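Local structure of putative cell filamentation protein (Bartonella quintana, 4N67) at residues A[12-17]-A[154-159]; A[41-46]-A[70-75]; A[147-152]-A[165-170]. The protein is a putative translocated Fic-domain effector that may transfer AMP from ATP to target proteins, and is seen here with bound ADP. The protein carries 2 engineered substitutions. All blocks are in the same frame, centred on the assembly; numbering follows the deposited sequence. Where two conformers were deposited one is given.

Contact 1 of 3, residues A[12-17]-A[154-159]; sequences NYFYKN and PFRKGN. With ADP (adenosine-5'-diphosphate), chain B.
The aliphatic part of R156 lies flat over one face of the Y13 ring. R156 CG sits almost above the ring centre, 3.6 Å from the Y13 centroid and 8° off its normal, a CH-pi contact. R156 CB lies by Y13 CZ and OH, and R156 CD by Y13 CD2 and CE2, 3.7 Å from CE2. CG is anti to the backbone N of R156 (chi1 172°), and a bend at chi2 (64°) draws the chain along the ring. This is the tight part; Y13 is buried in the protein. W76 meets the same ring edge-to-face.

The outer end is looser. The guanidinium is turned steeply to the Y13 ring, and its cation-pi attraction is long and weak at most. R156 NH2 approaches F14 CZ at 3.4 Å, with that carbon at the guanidinium edge. F14 and R156 are both partly exposed.

Behind R156 the loop turns to the nucleotide. G158 N donates to ADP O3B at 2.9 Å, and N159 ND2 to ADP O2B at 2.8 Å. N159 OD1 accepts from F155 N and N159 ND2 donates back to F155 O, both at 2.9 Å; together they fix the amide. Segment 154-159 is most of the Fic motif, HPFRKGNGR here, with K157 at a canonically acidic position. No hydrogen bond joins the segments, so their contact rests mainly on CH-pi and dispersion packing, little on charge.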
# COMPACT_ATOMS: atom_id res chain seq x y z
N ASN A 12 9.46 6.59 19.18
CA ASN A 12 10.05 7.77 18.56
C ASN A 12 9.27 8.22 17.32
O ASN A 12 9.54 9.28 16.77
CB ASN A 12 11.52 7.56 18.24
CG ASN A 12 12.39 7.63 19.48
OD1 ASN A 12 12.05 8.31 20.44
ND2 ASN A 12 13.50 6.90 19.46
N TYR A 13 8.26 7.44 16.93
CA TYR A 13 7.33 7.91 15.88
C TYR A 13 6.36 8.97 16.37
O TYR A 13 5.76 9.65 15.57
CB TYR A 13 6.51 6.74 15.31
CG TYR A 13 7.22 5.89 14.28
CD1 TYR A 13 7.56 6.38 13.03
CD2 TYR A 13 7.55 4.56 14.56
CE1 TYR A 13 8.16 5.59 12.07
CE2 TYR A 13 8.14 3.77 13.61
CZ TYR A 13 8.49 4.27 12.38
OH TYR A 13 9.10 3.44 11.44
N PHE A 14 6.19 9.10 17.69
CA PHE A 14 5.21 9.98 18.30
C PHE A 14 5.87 11.12 19.02
O PHE A 14 6.99 10.96 19.55
CB PHE A 14 4.41 9.20 19.34
CG PHE A 14 3.58 8.08 18.79
CD1 PHE A 14 2.33 8.33 18.25
CD2 PHE A 14 3.99 6.77 18.90
CE1 PHE A 14 1.52 7.31 17.77
CE2 PHE A 14 3.18 5.74 18.43
CZ PHE A 14 1.95 6.01 17.87
N TYR A 15 5.17 12.25 19.14
CA TYR A 15 5.62 13.31 20.04
C TYR A 15 5.63 12.77 21.48
O TYR A 15 4.90 11.83 21.78
CB TYR A 15 4.72 14.55 19.94
CG TYR A 15 4.83 15.22 18.58
CD1 TYR A 15 6.03 15.79 18.19
CD2 TYR A 15 3.77 15.23 17.69
CE1 TYR A 15 6.17 16.36 16.93
CE2 TYR A 15 3.90 15.81 16.44
CZ TYR A 15 5.09 16.37 16.07
OH TYR A 15 5.20 16.90 14.79
N LYS A 16 6.46 13.36 22.31
CA LYS A 16 6.64 12.94 23.70
C LYS A 16 5.31 12.87 24.42
O LYS A 16 4.54 13.84 24.38
CB LYS A 16 7.58 13.91 24.42
N ASN A 17 5.03 11.72 25.03
CA ASN A 17 3.80 11.51 25.82
C ASN A 17 2.50 11.78 25.07
O ASN A 17 1.54 12.29 25.65
CB ASN A 17 3.84 12.35 27.10
N PRO A 154 4.71 -2.75 4.35
CA PRO A 154 6.09 -2.29 4.52
C PRO A 154 6.32 -1.02 5.30
O PRO A 154 7.46 -0.79 5.69
CB PRO A 154 6.61 -2.12 3.09
CG PRO A 154 5.66 -2.92 2.26
CD PRO A 154 4.34 -2.80 2.92
N PHE A 155 5.28 -0.21 5.48
CA PHE A 155 5.42 1.12 6.08
C PHE A 155 4.79 1.20 7.47
O PHE A 155 3.88 0.46 7.80
CB PHE A 155 4.84 2.17 5.12
CG PHE A 155 5.40 2.09 3.72
CD1 PHE A 155 6.66 2.64 3.43
CD2 PHE A 155 4.74 1.43 2.72
CE1 PHE A 155 7.20 2.52 2.17
CE2 PHE A 155 5.30 1.32 1.46
CZ PHE A 155 6.53 1.86 1.20
N ARG A 156 5.25 2.16 8.24
CA ARG A 156 4.67 2.36 9.57
C ARG A 156 3.17 2.72 9.49
O ARG A 156 2.39 2.31 10.37
CB ARG A 156 5.47 3.40 10.33
CG ARG A 156 4.86 3.85 11.64
CD ARG A 156 4.77 2.71 12.67
NE ARG A 156 4.15 3.20 13.90
CZ ARG A 156 2.84 3.44 14.07
NH1 ARG A 156 1.98 3.27 13.09
NH2 ARG A 156 2.41 3.94 15.23
N LYS A 157 2.80 3.48 8.47
CA LYS A 157 1.43 3.86 8.20
C LYS A 157 1.32 4.23 6.73
O LYS A 157 2.35 4.52 6.09
CB LYS A 157 1.03 5.07 9.06
CG LYS A 157 -0.45 5.35 9.10
CD LYS A 157 -0.76 6.53 10.01
CE LYS A 157 -2.22 6.94 9.85
NZ LYS A 157 -2.36 8.41 9.57
N GLY A 158 0.09 4.19 6.20
CA GLY A 158 -0.15 4.57 4.81
C GLY A 158 -0.03 3.41 3.85
O GLY A 158 0.06 3.60 2.64
N ASN A 159 -0.07 2.19 4.36
CA ASN A 159 0.07 1.03 3.49
C ASN A 159 -1.09 0.88 2.49
O ASN A 159 -0.86 0.63 1.31
CB ASN A 159 0.23 -0.24 4.27
CG ASN A 159 1.52 -0.26 5.05
OD1 ASN A 159 2.57 -0.52 4.47
ND2 ASN A 159 1.46 0.13 6.32
PB ADP B . -2.14 1.75 7.68
O1B ADP B . -1.94 1.40 9.16
O2B ADP B . -1.04 1.18 6.86
O3B ADP B . -2.36 3.24 7.41
PA ADP B . -4.51 0.70 6.28
O1A ADP B . -5.96 1.03 6.66
O2A ADP B . -3.92 1.48 5.13
O3A ADP B . -3.54 0.95 7.58
O5' ADP B . -4.43 -0.87 6.06
C5' ADP B . -3.36 -1.48 5.33
C4' ADP B . -3.91 -2.73 4.65
O4' ADP B . -4.14 -3.75 5.64
C3' ADP B . -5.22 -2.49 3.91
O3' ADP B . -5.19 -3.12 2.61
C2' ADP B . -6.25 -3.13 4.81
O2' ADP B . -7.43 -3.60 4.13
C1' ADP B . -5.47 -4.26 5.41
N9 ADP B . -6.00 -4.78 6.69
C8 ADP B . -6.81 -4.18 7.58
N7 ADP B . -7.01 -5.03 8.62
C5 ADP B . -6.33 -6.16 8.40
C6 ADP B . -6.12 -7.45 9.08
N6 ADP B . -6.73 -7.64 10.29
N1 ADP B . -5.33 -8.38 8.52
C2 ADP B . -4.74 -8.14 7.32
N3 ADP B . -4.90 -6.98 6.64
C4 ADP B . -5.66 -5.99 7.11

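Contact 2 of 3, residues A[41-46]-A[70-75]; sequences TAREAV and FHKTFE. Engineered in segment 70-75: K72 (natural residue Asn).
E44 OE2 takes the K72 ammonium in a salt bridge, with K72 NZ at 2.7 Å. The oxygen uses its syn lone pair, on the side of E44 OE1. Water 1 also reaches E44 OE2, by a weak bond, and accepts from K72 N at 2.9 Å. The lysine is therefore tied to the glutamate at its tip and, less firmly, through its backbone. K72 is an engineered residue. Its chain runs extended beyond CG, while E44 bends at chi2 (-70°) to bring its carboxylate across. R43 NH2 lies 4.2 Å from K72 NZ; the like charges are probably eased by E44 and by E40, which forms a salt bridge with R43.

Deeper in, the contact is apolar. T41 CG2 sits over one face of the F70 ring, 3.9 Å from its centroid. T41 OG1 turns to the carbonyls of C37 and A38 in its own helix. H66 stacks with F70. F70 O accepts from both T73 N and F74 N, so one more helix-like turn follows the end of helix 59-70. Helix 30-48 thus packs on the C-terminal end of helix 59-70 in the helical Fic fold. The F70 side chain lies about 5 Å from the bound magnesium ion, beside the nucleotide site.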
# COMPACT_ATOMS: atom_id res chain seq x y z
N THR A 41 -3.34 13.17 1.19
CA THR A 41 -3.02 11.94 0.43
C THR A 41 -4.03 11.72 -0.71
O THR A 41 -3.67 11.20 -1.77
CB THR A 41 -3.00 10.67 1.32
OG1 THR A 41 -4.27 10.51 1.98
CG2 THR A 41 -1.96 10.79 2.37
N ALA A 42 -5.29 12.12 -0.52
CA ALA A 42 -6.27 12.03 -1.61
C ALA A 42 -5.85 12.92 -2.76
O ALA A 42 -5.90 12.53 -3.95
CB ALA A 42 -7.66 12.39 -1.11
N ARG A 43 -5.44 14.15 -2.45
CA ARG A 43 -5.01 15.09 -3.46
C ARG A 43 -3.74 14.63 -4.17
O ARG A 43 -3.62 14.73 -5.39
CB ARG A 43 -4.85 16.48 -2.81
CG ARG A 43 -4.54 17.60 -3.77
CD ARG A 43 -4.56 18.94 -3.04
NE ARG A 43 -3.46 18.98 -2.11
CZ ARG A 43 -2.21 19.27 -2.43
NH1 ARG A 43 -1.87 19.61 -3.66
NH2 ARG A 43 -1.28 19.25 -1.47
N GLU A 44 -2.78 14.11 -3.40
CA GLU A 44 -1.56 13.59 -4.00
C GLU A 44 -1.87 12.42 -4.90
O GLU A 44 -1.22 12.27 -5.93
CB GLU A 44 -0.58 13.15 -2.94
CG GLU A 44 -0.06 14.26 -2.03
CD GLU A 44 0.86 15.23 -2.70
OE1 GLU A 44 1.21 15.15 -3.90
OE2 GLU A 44 1.27 16.15 -1.95
N ALA A 45 -2.86 11.61 -4.54
CA ALA A 45 -3.25 10.49 -5.42
C ALA A 45 -3.84 10.98 -6.74
O ALA A 45 -3.51 10.46 -7.82
CB ALA A 45 -4.18 9.56 -4.69
N VAL A 46 -4.68 12.02 -6.70
CA VAL A 46 -5.23 12.58 -7.92
C VAL A 46 -4.07 13.02 -8.83
O VAL A 46 -4.06 12.73 -10.01
CB VAL A 46 -6.18 13.77 -7.64
CG1 VAL A 46 -6.56 14.48 -8.92
CG2 VAL A 46 -7.43 13.30 -6.89
N PHE A 70 2.96 10.76 0.89
CA PHE A 70 3.16 11.10 2.27
C PHE A 70 4.28 12.07 2.60
O PHE A 70 4.40 12.47 3.76
CB PHE A 70 3.32 9.84 3.14
CG PHE A 70 2.08 9.04 3.26
CD1 PHE A 70 1.15 9.38 4.22
CD2 PHE A 70 1.80 7.98 2.41
CE1 PHE A 70 -0.03 8.66 4.35
CE2 PHE A 70 0.61 7.28 2.53
CZ PHE A 70 -0.31 7.64 3.48
N HIS A 71 5.09 12.48 1.64
CA HIS A 71 6.25 13.28 2.00
C HIS A 71 5.93 14.64 2.60
O HIS A 71 6.75 15.16 3.34
CB HIS A 71 7.27 13.42 0.89
CG HIS A 71 6.92 14.43 -0.12
ND1 HIS A 71 6.06 14.20 -1.17
CD2 HIS A 71 7.38 15.70 -0.28
CE1 HIS A 71 5.98 15.29 -1.92
NE2 HIS A 71 6.78 16.20 -1.40
N LYS A 72 4.77 15.21 2.31
CA LYS A 72 4.42 16.48 2.95
C LYS A 72 3.90 16.27 4.37
O LYS A 72 3.79 17.23 5.13
CB LYS A 72 3.42 17.27 2.11
CG LYS A 72 4.05 17.64 0.77
CD LYS A 72 3.14 18.39 -0.16
CE LYS A 72 3.65 18.27 -1.60
NZ LYS A 72 2.61 18.40 -2.66
N THR A 73 3.61 15.03 4.74
CA THR A 73 3.08 14.71 6.07
C THR A 73 4.13 14.12 6.99
O THR A 73 4.25 14.53 8.14
CB THR A 73 1.88 13.72 5.92
OG1 THR A 73 0.85 14.35 5.12
CG2 THR A 73 1.36 13.23 7.27
N PHE A 74 4.88 13.12 6.52
CA PHE A 74 5.84 12.41 7.35
C PHE A 74 7.27 12.51 6.82
O PHE A 74 7.49 12.32 5.62
CB PHE A 74 5.48 10.92 7.43
CG PHE A 74 4.17 10.63 8.08
CD1 PHE A 74 3.89 11.12 9.35
CD2 PHE A 74 3.19 9.89 7.42
CE1 PHE A 74 2.68 10.84 9.96
CE2 PHE A 74 1.96 9.61 8.03
CZ PHE A 74 1.73 10.09 9.32
N GLU A 75 8.22 12.77 7.73
CA GLU A 75 9.66 12.81 7.38
C GLU A 75 10.15 11.49 6.79
O GLU A 75 11.03 11.48 5.91
CB GLU A 75 10.53 13.18 8.58
CG GLU A 75 10.39 14.63 9.03
CD GLU A 75 11.27 14.94 10.22
OE1 GLU A 75 12.43 14.50 10.23
OE2 GLU A 75 10.80 15.64 11.13
O HOH W 1 2.99 14.41 0.10

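Contact 3 of 3, residues A[147-152]-A[165-170]; sequences TALDHA and MFMEKL. With ADP (adenosine-5'-diphosphate), chain B.
L149 reaches across to F166 and M167 with a single methyl. The bond from CA to CB already points toward segment 165-170, but CB touches neither partner. CG is anti to the carbonyl carbon (chi1 -73°) and still stands about 5.0 Å from F166 CD1. There the chain forks. CD1 continues the line away from the backbone (chi2 168°) and meets F166 CD1 at 3.8 Å. The same methyl lies 4.2 Å from M167 SD. CD2 stays farther back, about 5.1 Å from F166 CD1.

The leucine and phenylalanine side chains cross at about a right angle, and the methyl comes to the ring obliquely. The contact is small, wholly apolar and buried.

The next residue along, D150, serves the ligand. D150 OD1 accepts from ADP O3' at 2.7 Å and also from Q163 NE2, while D150 OD2 pairs with S192 OG.

Neighbouring helices close the core around the three side chains. L149 also packs on L120 of helix 112-126. F166 touches L124 there and L62 and I65 of helix 59-70. M167 reaches across to A142, V145 and F146, on the helix that carries L149.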
# COMPACT_ATOMS: atom_id res chain seq x y z
N THR A 147 -2.87 -9.28 -1.81
CA THR A 147 -2.72 -9.98 -0.52
C THR A 147 -1.23 -10.08 -0.14
O THR A 147 -0.90 -9.97 1.04
CB THR A 147 -3.41 -11.34 -0.49
OG1 THR A 147 -2.90 -12.16 -1.53
CG2 THR A 147 -4.89 -11.18 -0.71
N ALA A 148 -0.34 -10.27 -1.11
CA ALA A 148 1.09 -10.25 -0.82
C ALA A 148 1.53 -8.90 -0.26
O ALA A 148 2.27 -8.83 0.73
CB ALA A 148 1.88 -10.60 -2.07
N LEU A 149 1.06 -7.82 -0.87
CA LEU A 149 1.36 -6.49 -0.35
C LEU A 149 0.80 -6.29 1.05
O LEU A 149 1.48 -5.70 1.93
CB LEU A 149 0.83 -5.41 -1.30
CG LEU A 149 1.61 -5.25 -2.60
CD1 LEU A 149 0.81 -4.36 -3.55
CD2 LEU A 149 3.00 -4.68 -2.40
N ASP A 150 -0.42 -6.76 1.26
CA ASP A 150 -1.08 -6.61 2.56
C ASP A 150 -0.23 -7.23 3.65
O ASP A 150 -0.05 -6.61 4.70
CB ASP A 150 -2.46 -7.30 2.62
CG ASP A 150 -3.63 -6.38 2.37
OD1 ASP A 150 -3.49 -5.15 2.47
OD2 ASP A 150 -4.75 -6.92 2.19
N HIS A 151 0.26 -8.44 3.41
CA HIS A 151 1.04 -9.12 4.42
C HIS A 151 2.37 -8.42 4.65
O HIS A 151 2.81 -8.31 5.78
CB HIS A 151 1.28 -10.59 4.07
CG HIS A 151 2.02 -11.31 5.14
ND1 HIS A 151 3.39 -11.45 5.13
CD2 HIS A 151 1.59 -11.88 6.29
CE1 HIS A 151 3.77 -12.07 6.24
NE2 HIS A 151 2.70 -12.35 6.95
N ALA A 152 3.01 -7.97 3.58
CA ALA A 152 4.31 -7.30 3.74
C ALA A 152 4.19 -6.01 4.58
O ALA A 152 5.06 -5.71 5.40
CB ALA A 152 4.93 -7.00 2.40
N MET A 165 -2.71 2.43 -4.91
CA MET A 165 -2.16 3.15 -6.05
C MET A 165 -1.24 2.25 -6.88
O MET A 165 -1.25 2.28 -8.10
CB MET A 165 -1.41 4.41 -5.61
CG MET A 165 -0.88 5.23 -6.75
SD MET A 165 -2.14 5.78 -7.92
CE MET A 165 -3.07 6.91 -6.92
N PHE A 166 -0.44 1.43 -6.22
CA PHE A 166 0.39 0.49 -6.94
C PHE A 166 -0.48 -0.37 -7.87
O PHE A 166 -0.15 -0.59 -9.03
CB PHE A 166 1.19 -0.35 -5.92
CG PHE A 166 2.15 -1.36 -6.51
CD1 PHE A 166 1.73 -2.63 -6.86
CD2 PHE A 166 3.50 -1.05 -6.57
CE1 PHE A 166 2.63 -3.55 -7.36
CE2 PHE A 166 4.41 -1.98 -7.04
CZ PHE A 166 3.96 -3.22 -7.43
N MET A 167 -1.59 -0.85 -7.33
CA MET A 167 -2.50 -1.66 -8.16
C MET A 167 -3.12 -0.89 -9.28
O MET A 167 -3.24 -1.40 -10.40
CB MET A 167 -3.63 -2.26 -7.33
CG MET A 167 -3.17 -3.16 -6.22
SD MET A 167 -2.03 -4.46 -6.68
CE MET A 167 -2.98 -5.37 -7.90
N GLU A 168 -3.50 0.36 -9.03
CA GLU A 168 -4.06 1.16 -10.11
C GLU A 168 -3.10 1.27 -11.28
O GLU A 168 -3.47 1.11 -12.44
CB GLU A 168 -4.41 2.57 -9.64
CG GLU A 168 -5.58 2.70 -8.67
CD GLU A 168 -5.97 4.17 -8.41
OE1 GLU A 168 -5.85 4.98 -9.35
OE2 GLU A 168 -6.38 4.45 -7.28
N LYS A 169 -1.82 1.50 -10.98
CA LYS A 169 -0.85 1.69 -12.03
C LYS A 169 -0.44 0.37 -12.69
O LYS A 169 -0.25 0.31 -13.90
CB LYS A 169 0.37 2.45 -11.50
CG LYS A 169 0.06 3.92 -11.23
CD LYS A 169 -0.01 4.73 -12.53
CE LYS A 169 -0.83 6.00 -12.39
NZ LYS A 169 -1.27 6.54 -13.69
N LEU A 170 -0.35 -0.69 -11.90
CA LEU A 170 -0.10 -2.03 -12.46
C LEU A 170 -1.23 -2.40 -13.43
O LEU A 170 -0.99 -2.87 -14.55
CB LEU A 170 -0.02 -3.05 -11.33
CG LEU A 170 0.29 -4.49 -11.72
CD1 LEU A 170 1.69 -4.63 -12.31
CD2 LEU A 170 0.11 -5.40 -10.50
PB ADP B . -2.14 1.75 7.68
O1B ADP B . -1.94 1.40 9.16
O2B ADP B . -1.04 1.18 6.86
O3B ADP B . -2.36 3.24 7.41
PA ADP B . -4.51 0.70 6.28
O1A ADP B . -5.96 1.03 6.66
O2A ADP B . -3.92 1.48 5.13
O3A ADP B . -3.54 0.95 7.58
O5' ADP B . -4.43 -0.87 6.06
C5' ADP B . -3.36 -1.48 5.33
C4' ADP B . -3.91 -2.73 4.65
O4' ADP B . -4.14 -3.75 5.64
C3' ADP B . -5.22 -2.49 3.91
O3' ADP B . -5.19 -3.12 2.61
C2' ADP B . -6.25 -3.13 4.81
O2' ADP B . -7.43 -3.60 4.13
C1' ADP B . -5.47 -4.26 5.41
N9 ADP B . -6.00 -4.78 6.69
C8 ADP B . -6.81 -4.18 7.58
N7 ADP B . -7.01 -5.03 8.62
C5 ADP B . -6.33 -6.16 8.40
C6 ADP B . -6.12 -7.45 9.08
N6 ADP B . -6.73 -7.64 10.29
N1 ADP B . -5.33 -8.38 8.52
C2 ADP B . -4.74 -8.14 7.32
N3 ADP B . -4.90 -6.98 6.64
C4 ADP B . -5.66 -5.99 7.11

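How the contacts relate
Contact 3 is the core of the three, about 6 Å from the chain centre to its own centre, and joins two helices by apolar side chains alone, a thioether among them. Contacts 1 and 2 lie farther out and are only partly buried. Both mix charged groups with aromatic rings, but contact 2 has a salt bridge and contact 1 none. Contact 3 pairs helices 135-152 and 164-174, and contact 1 uses the loop that connects them. They touch ADP at different places, contact 1 at the beta-phosphate and contact 3 at the ribose O3'. Contact 2 reaches both neighbours: F70 CZ packs on G158 CA at 3.3 Å, and A45 CB on M165 CE at 3.6 Å.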